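Local coordinates for protein alkaline phosphatase D (Bacillus subtilis, PDB 2YEQ) that hydrolyses phosphate esters, acting as a phosphodiesterase and alkaline phosphatase with an active site that holds iron and calcium, at residues A[375-389]-A[400-412]. Residues are numbered along the deposited sequence; the frame is centred on the assembly and turned at random.
Sequences VVLTGDVHASWASNL and IFGAEFVGTSITS. With FE (Fe (III) ion), chain B; CA (calcium ion), chain C; EDO (1,2-ethanediol), chain U.
In this sheet of the calcineurin-like metallophosphatase domain, strand 400-406 lies between parallel strand 375-378 and antiparallel strand 384-389; the loop joining those two carries the metal ligands Asp380 and His382. Backbone bonds run along both edges, among them Phe405 N to Val376 O and Glu404 N to Ser387 O (both 2.9 Å). At the far end Phe401 and Gly402 both face Leu389 in a classic beta bulge, and Leu389 CB sits over one face of the Phe401 ring, 3.9 Å from its centroid. With an alanine here, Leu389 CB is likely to lose the ring it rests on and a gap to open beside the bulge. Glu404, extended with CG anti to the backbone N (chi1 -177°), takes the Thr378 hydroxyl on the anti lone pair of OE2 (OG1 to OE2 2.6 Å); Phe334 N also hydrogen-bonds OE2, and Ala335 N OE1. Near the metals, Ser412 CB lies over one face of the His382 imidazole in a CH-pi contact, 3.4 Å from its centroid, while His382 NE2 binds iron at 2.2 Å and Asp380 OD1 binds calcium; Asp151 bridges both ions. Strand 325-329 continues the sheet beyond 375-378 and strand 433-437 beyond 384-389, while Phe405 packs against strands 451-459 and 484-489 of the other large sheet.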
loop_
_atom_site.group_PDB
_atom_site.type_symbol
_atom_site.label_atom_id
_atom_site.label_comp_id
_atom_site.label_asym_id
_atom_site.label_seq_id
_atom_site.Cartn_x
_atom_site.Cartn_y
_atom_site.Cartn_z
ATOM N N VAL A 375 4.603 9.343 12.827
ATOM C CA VAL A 375 4.260 9.652 11.465
ATOM C C VAL A 375 3.317 8.572 10.936
ATOM O O VAL A 375 3.559 7.394 11.141
ATOM C CB VAL A 375 5.530 9.723 10.584
ATOM C CG1 VAL A 375 5.157 9.830 9.113
ATOM C CG2 VAL A 375 6.443 10.922 11.057
ATOM N N VAL A 376 2.287 8.999 10.237
ATOM C CA VAL A 376 1.289 8.095 9.658
ATOM C C VAL A 376 1.373 8.207 8.160
ATOM O O VAL A 376 1.310 9.299 7.631
ATOM C CB VAL A 376 -0.142 8.459 10.137
ATOM C CG1 VAL A 376 -1.182 7.471 9.547
ATOM C CG2 VAL A 376 -0.196 8.431 11.675
ATOM N N LEU A 377 1.532 7.058 7.498
ATOM C CA LEU A 377 1.482 6.929 6.054
ATOM C C LEU A 377 0.165 6.275 5.644
ATOM O O LEU A 377 -0.257 5.289 6.259
ATOM C CB LEU A 377 2.640 6.035 5.579
ATOM C CG LEU A 377 4.023 6.206 6.218
ATOM C CD1 LEU A 377 4.998 5.191 5.608
ATOM C CD2 LEU A 377 4.516 7.638 6.065
ATOM N N THR A 378 -0.422 6.785 4.580
ATOM C CA THR A 378 -1.784 6.481 4.175
ATOM C C THR A 378 -1.938 6.419 2.654
ATOM O O THR A 378 -1.231 7.107 1.940
ATOM C CB THR A 378 -2.703 7.609 4.663
ATOM O OG1 THR A 378 -2.546 7.747 6.062
ATOM C CG2 THR A 378 -4.130 7.368 4.293
ATOM N N GLY A 379 -2.880 5.607 2.162
ATOM C CA GLY A 379 -3.275 5.648 0.770
ATOM C C GLY A 379 -4.771 5.860 0.653
ATOM O O GLY A 379 -5.320 6.774 1.252
ATOM N N ASP A 380 -5.411 5.035 -0.177
ATOM C CA ASP A 380 -6.886 4.890 -0.294
ATOM C C ASP A 380 -7.636 5.996 -1.000
ATOM O O ASP A 380 -8.547 5.718 -1.788
ATOM C CB ASP A 380 -7.543 4.561 1.065
ATOM C CG ASP A 380 -9.057 4.264 0.930
ATOM O OD1 ASP A 380 -9.433 3.212 0.332
ATOM O OD2 ASP A 380 -9.843 5.128 1.395
ATOM N N VAL A 381 -7.238 7.246 -0.778
ATOM C CA VAL A 381 -8.059 8.381 -1.186
ATOM C C VAL A 381 -7.732 8.954 -2.546
ATOM O O VAL A 381 -8.403 9.862 -3.007
ATOM C CB VAL A 381 -8.111 9.496 -0.071
ATOM C CG1 VAL A 381 -8.512 8.867 1.289
ATOM C CG2 VAL A 381 -6.788 10.287 0.012
ATOM N N HIS A 382 -6.745 8.379 -3.220
ATOM C CA HIS A 382 -6.461 8.700 -4.635
ATOM C C HIS A 382 -6.083 10.183 -4.845
ATOM O O HIS A 382 -6.378 10.774 -5.866
ATOM C CB HIS A 382 -7.632 8.314 -5.552
ATOM C CG HIS A 382 -8.026 6.854 -5.489
ATOM N ND1 HIS A 382 -9.150 6.381 -6.132
ATOM C CD2 HIS A 382 -7.461 5.782 -4.888
ATOM C CE1 HIS A 382 -9.266 5.082 -5.920
ATOM N NE2 HIS A 382 -8.259 4.681 -5.171
ATOM N N ALA A 383 -5.443 10.766 -3.850
ATOM C CA ALA A 383 -4.970 12.152 -3.912
ATOM C C ALA A 383 -4.012 12.361 -2.763
ATOM O O ALA A 383 -3.990 11.613 -1.774
ATOM C CB ALA A 383 -6.133 13.170 -3.879
ATOM N N SER A 384 -3.138 13.341 -2.928
ATOM C CA SER A 384 -2.139 13.614 -1.921
ATOM C C SER A 384 -2.664 14.617 -0.921
ATOM O O SER A 384 -3.242 15.624 -1.304
ATOM C CB SER A 384 -0.874 14.198 -2.579
ATOM O OG SER A 384 -0.161 13.214 -3.284
ATOM N N TRP A 385 -2.411 14.345 0.350
ATOM C CA TRP A 385 -2.698 15.270 1.440
ATOM C C TRP A 385 -1.545 15.224 2.448
ATOM O O TRP A 385 -0.787 14.265 2.500
ATOM C CB TRP A 385 -4.000 14.894 2.178
ATOM C CG TRP A 385 -5.245 14.747 1.352
ATOM C CD1 TRP A 385 -5.602 13.668 0.602
ATOM C CD2 TRP A 385 -6.339 15.670 1.257
ATOM N NE1 TRP A 385 -6.825 13.867 0.021
ATOM C CE2 TRP A 385 -7.315 15.078 0.413
ATOM C CE3 TRP A 385 -6.590 16.945 1.790
ATOM C CZ2 TRP A 385 -8.507 15.712 0.073
ATOM C CZ3 TRP A 385 -7.778 17.582 1.443
ATOM C CH2 TRP A 385 -8.727 16.955 0.595
ATOM N N ALA A 386 -1.433 16.254 3.286
ATOM C CA ALA A 386 -0.540 16.224 4.421
ATOM C C ALA A 386 -1.178 17.016 5.566
ATOM O O ALA A 386 -1.803 18.046 5.313
ATOM C CB ALA A 386 0.844 16.808 4.056
ATOM N N SER A 387 -1.035 16.507 6.782
ATOM C CA SER A 387 -1.669 17.090 7.969
ATOM C C SER A 387 -0.739 17.095 9.140
ATOM O O SER A 387 -0.022 16.116 9.403
ATOM C CB SER A 387 -2.923 16.280 8.415
ATOM O OG SER A 387 -3.969 16.439 7.483
ATOM N N ASN A 388 -0.814 18.172 9.920
ATOM C CA ASN A 388 -0.343 18.133 11.291
ATOM C C ASN A 388 -1.319 17.287 12.129
ATOM O O ASN A 388 -2.537 17.443 12.012
ATOM C CB ASN A 388 -0.295 19.573 11.863
ATOM C CG ASN A 388 0.805 20.427 11.216
ATOM O OD1 ASN A 388 0.607 21.610 10.876
ATOM N ND2 ASN A 388 1.958 19.811 11.023
ATOM N N LEU A 389 -0.786 16.421 12.971
ATOM C CA LEU A 389 -1.593 15.636 13.909
ATOM C C LEU A 389 -1.509 16.248 15.310
ATOM O O LEU A 389 -0.438 16.230 15.932
ATOM C CB LEU A 389 -1.091 14.188 13.967
ATOM C CG LEU A 389 -1.183 13.426 12.625
ATOM C CD1 LEU A 389 -0.664 11.999 12.807
ATOM C CD2 LEU A 389 -2.613 13.441 12.074
ATOM N N ILE A 400 1.253 19.247 18.930
ATOM C CA ILE A 400 1.441 18.416 17.742
ATOM C C ILE A 400 2.226 17.168 18.117
ATOM O O ILE A 400 3.347 17.251 18.622
ATOM C CB ILE A 400 2.109 19.190 16.632
ATOM C CG1 ILE A 400 1.140 20.243 16.108
ATOM C CG2 ILE A 400 2.566 18.243 15.477
ATOM C CD1 ILE A 400 1.730 21.190 15.086
ATOM N N PHE A 401 1.615 15.991 17.942
ATOM C CA PHE A 401 2.299 14.752 18.260
ATOM C C PHE A 401 2.939 14.126 17.011
ATOM O O PHE A 401 3.699 13.165 17.109
ATOM C CB PHE A 401 1.391 13.751 19.010
ATOM C CG PHE A 401 0.306 13.124 18.173
ATOM C CD1 PHE A 401 0.554 11.974 17.433
ATOM C CD2 PHE A 401 -0.978 13.644 18.179
ATOM C CE1 PHE A 401 -0.456 11.373 16.697
ATOM C CE2 PHE A 401 -1.994 13.048 17.452
ATOM C CZ PHE A 401 -1.733 11.920 16.694
ATOM N N GLY A 402 2.635 14.658 15.848
ATOM C CA GLY A 402 3.187 14.079 14.627
ATOM C C GLY A 402 2.605 14.638 13.376
ATOM O O GLY A 402 2.058 15.736 13.365
ATOM N N ALA A 403 2.692 13.856 12.304
ATOM C CA ALA A 403 2.212 14.263 10.995
ATOM C C ALA A 403 1.662 13.055 10.227
ATOM O O ALA A 403 2.074 11.929 10.483
ATOM C CB ALA A 403 3.346 14.890 10.175
ATOM N N GLU A 404 0.759 13.329 9.297
ATOM C CA GLU A 404 0.242 12.322 8.366
ATOM C C GLU A 404 0.581 12.711 6.940
ATOM O O GLU A 404 0.305 13.823 6.520
ATOM C CB GLU A 404 -1.293 12.179 8.476
ATOM C CG GLU A 404 -1.834 11.076 7.550
ATOM C CD GLU A 404 -3.354 10.835 7.603
ATOM O OE1 GLU A 404 -4.137 11.757 7.977
ATOM O OE2 GLU A 404 -3.753 9.710 7.182
ATOM N N PHE A 405 1.154 11.764 6.192
ATOM C CA PHE A 405 1.356 11.909 4.763
ATOM C C PHE A 405 0.467 10.921 4.031
ATOM O O PHE A 405 0.689 9.703 4.103
ATOM C CB PHE A 405 2.834 11.632 4.446
ATOM C CG PHE A 405 3.759 12.549 5.197
ATOM C CD1 PHE A 405 3.763 13.902 4.904
ATOM C CD2 PHE A 405 4.538 12.093 6.219
ATOM C CE1 PHE A 405 4.577 14.796 5.620
ATOM C CE2 PHE A 405 5.376 13.003 6.965
ATOM C CZ PHE A 405 5.369 14.343 6.641
ATOM N N VAL A 406 -0.522 11.456 3.337
ATOM C CA VAL A 406 -1.453 10.682 2.554
ATOM C C VAL A 406 -0.960 10.707 1.122
ATOM O O VAL A 406 -0.884 11.746 0.487
ATOM C CB VAL A 406 -2.874 11.282 2.593
ATOM C CG1 VAL A 406 -3.872 10.439 1.763
ATOM C CG2 VAL A 406 -3.350 11.444 4.076
ATOM N N GLY A 407 -0.604 9.556 0.602
ATOM C CA GLY A 407 -0.167 9.493 -0.779
ATOM C C GLY A 407 -1.257 9.361 -1.791
ATOM O O GLY A 407 -2.235 8.633 -1.590
ATOM N N THR A 408 -1.078 10.050 -2.912
ATOM C CA THR A 408 -1.913 9.848 -4.079
ATOM C C THR A 408 -1.827 8.402 -4.611
ATOM O O THR A 408 -1.029 7.593 -4.153
ATOM C CB THR A 408 -1.489 10.820 -5.161
ATOM O OG1 THR A 408 -2.413 10.799 -6.248
ATOM C CG2 THR A 408 -0.039 10.547 -5.620
ATOM N N SER A 409 -2.644 8.109 -5.595
ATOM C CA SER A 409 -2.662 6.801 -6.220
ATOM C C SER A 409 -1.647 6.732 -7.382
ATOM O O SER A 409 -1.347 7.753 -8.016
ATOM C CB SER A 409 -4.043 6.572 -6.768
ATOM O OG SER A 409 -4.495 7.701 -7.502
ATOM N N ILE A 410 -1.148 5.527 -7.633
ATOM C CA ILE A 410 -0.295 5.228 -8.797
ATOM C C ILE A 410 -1.052 5.511 -10.081
ATOM O O ILE A 410 -0.501 6.125 -11.007
ATOM C CB ILE A 410 0.194 3.772 -8.732
ATOM C CG1 ILE A 410 1.172 3.592 -7.577
ATOM C CG2 ILE A 410 0.775 3.297 -10.071
ATOM C CD1 ILE A 410 2.642 4.126 -7.848
ATOM N N THR A 411 -2.318 5.064 -10.162
ATOM C CA THR A 411 -3.193 5.372 -11.296
ATOM C C THR A 411 -4.675 5.634 -10.990
ATOM O O THR A 411 -5.350 6.262 -11.782
ATOM C CB THR A 411 -3.232 4.185 -12.294
ATOM O OG1 THR A 411 -3.483 2.980 -11.554
ATOM C CG2 THR A 411 -1.893 4.090 -13.085
ATOM N N SER A 412 -5.205 5.090 -9.899
ATOM C CA SER A 412 -6.671 5.097 -9.688
ATOM C C SER A 412 -7.192 6.510 -9.759
ATOM O O SER A 412 -6.638 7.420 -9.125
ATOM C CB SER A 412 -7.046 4.479 -8.340
ATOM O OG SER A 412 -6.477 3.205 -8.211
HETATM FE FE FE B . -7.873 2.656 -4.473
HETATM CA CA CA C . -8.883 1.287 -0.916
HETATM C C1 EDO U . -12.838 8.227 -9.342
HETATM O O1 EDO U . -12.825 7.620 -10.655
HETATM C C2 EDO U . -12.030 7.394 -8.345
HETATM O O2 EDO U . -11.038 8.166 -7.637
HETATM O O HOH W 1 -4.310 6.801 -2.794
HETATM O O HOH W 2 -7.794 10.469 -8.341
HETATM O O HOH W 3 -4.047 13.886 6.402
HETATM O O HOH W 4 -6.345 1.701 -0.883
#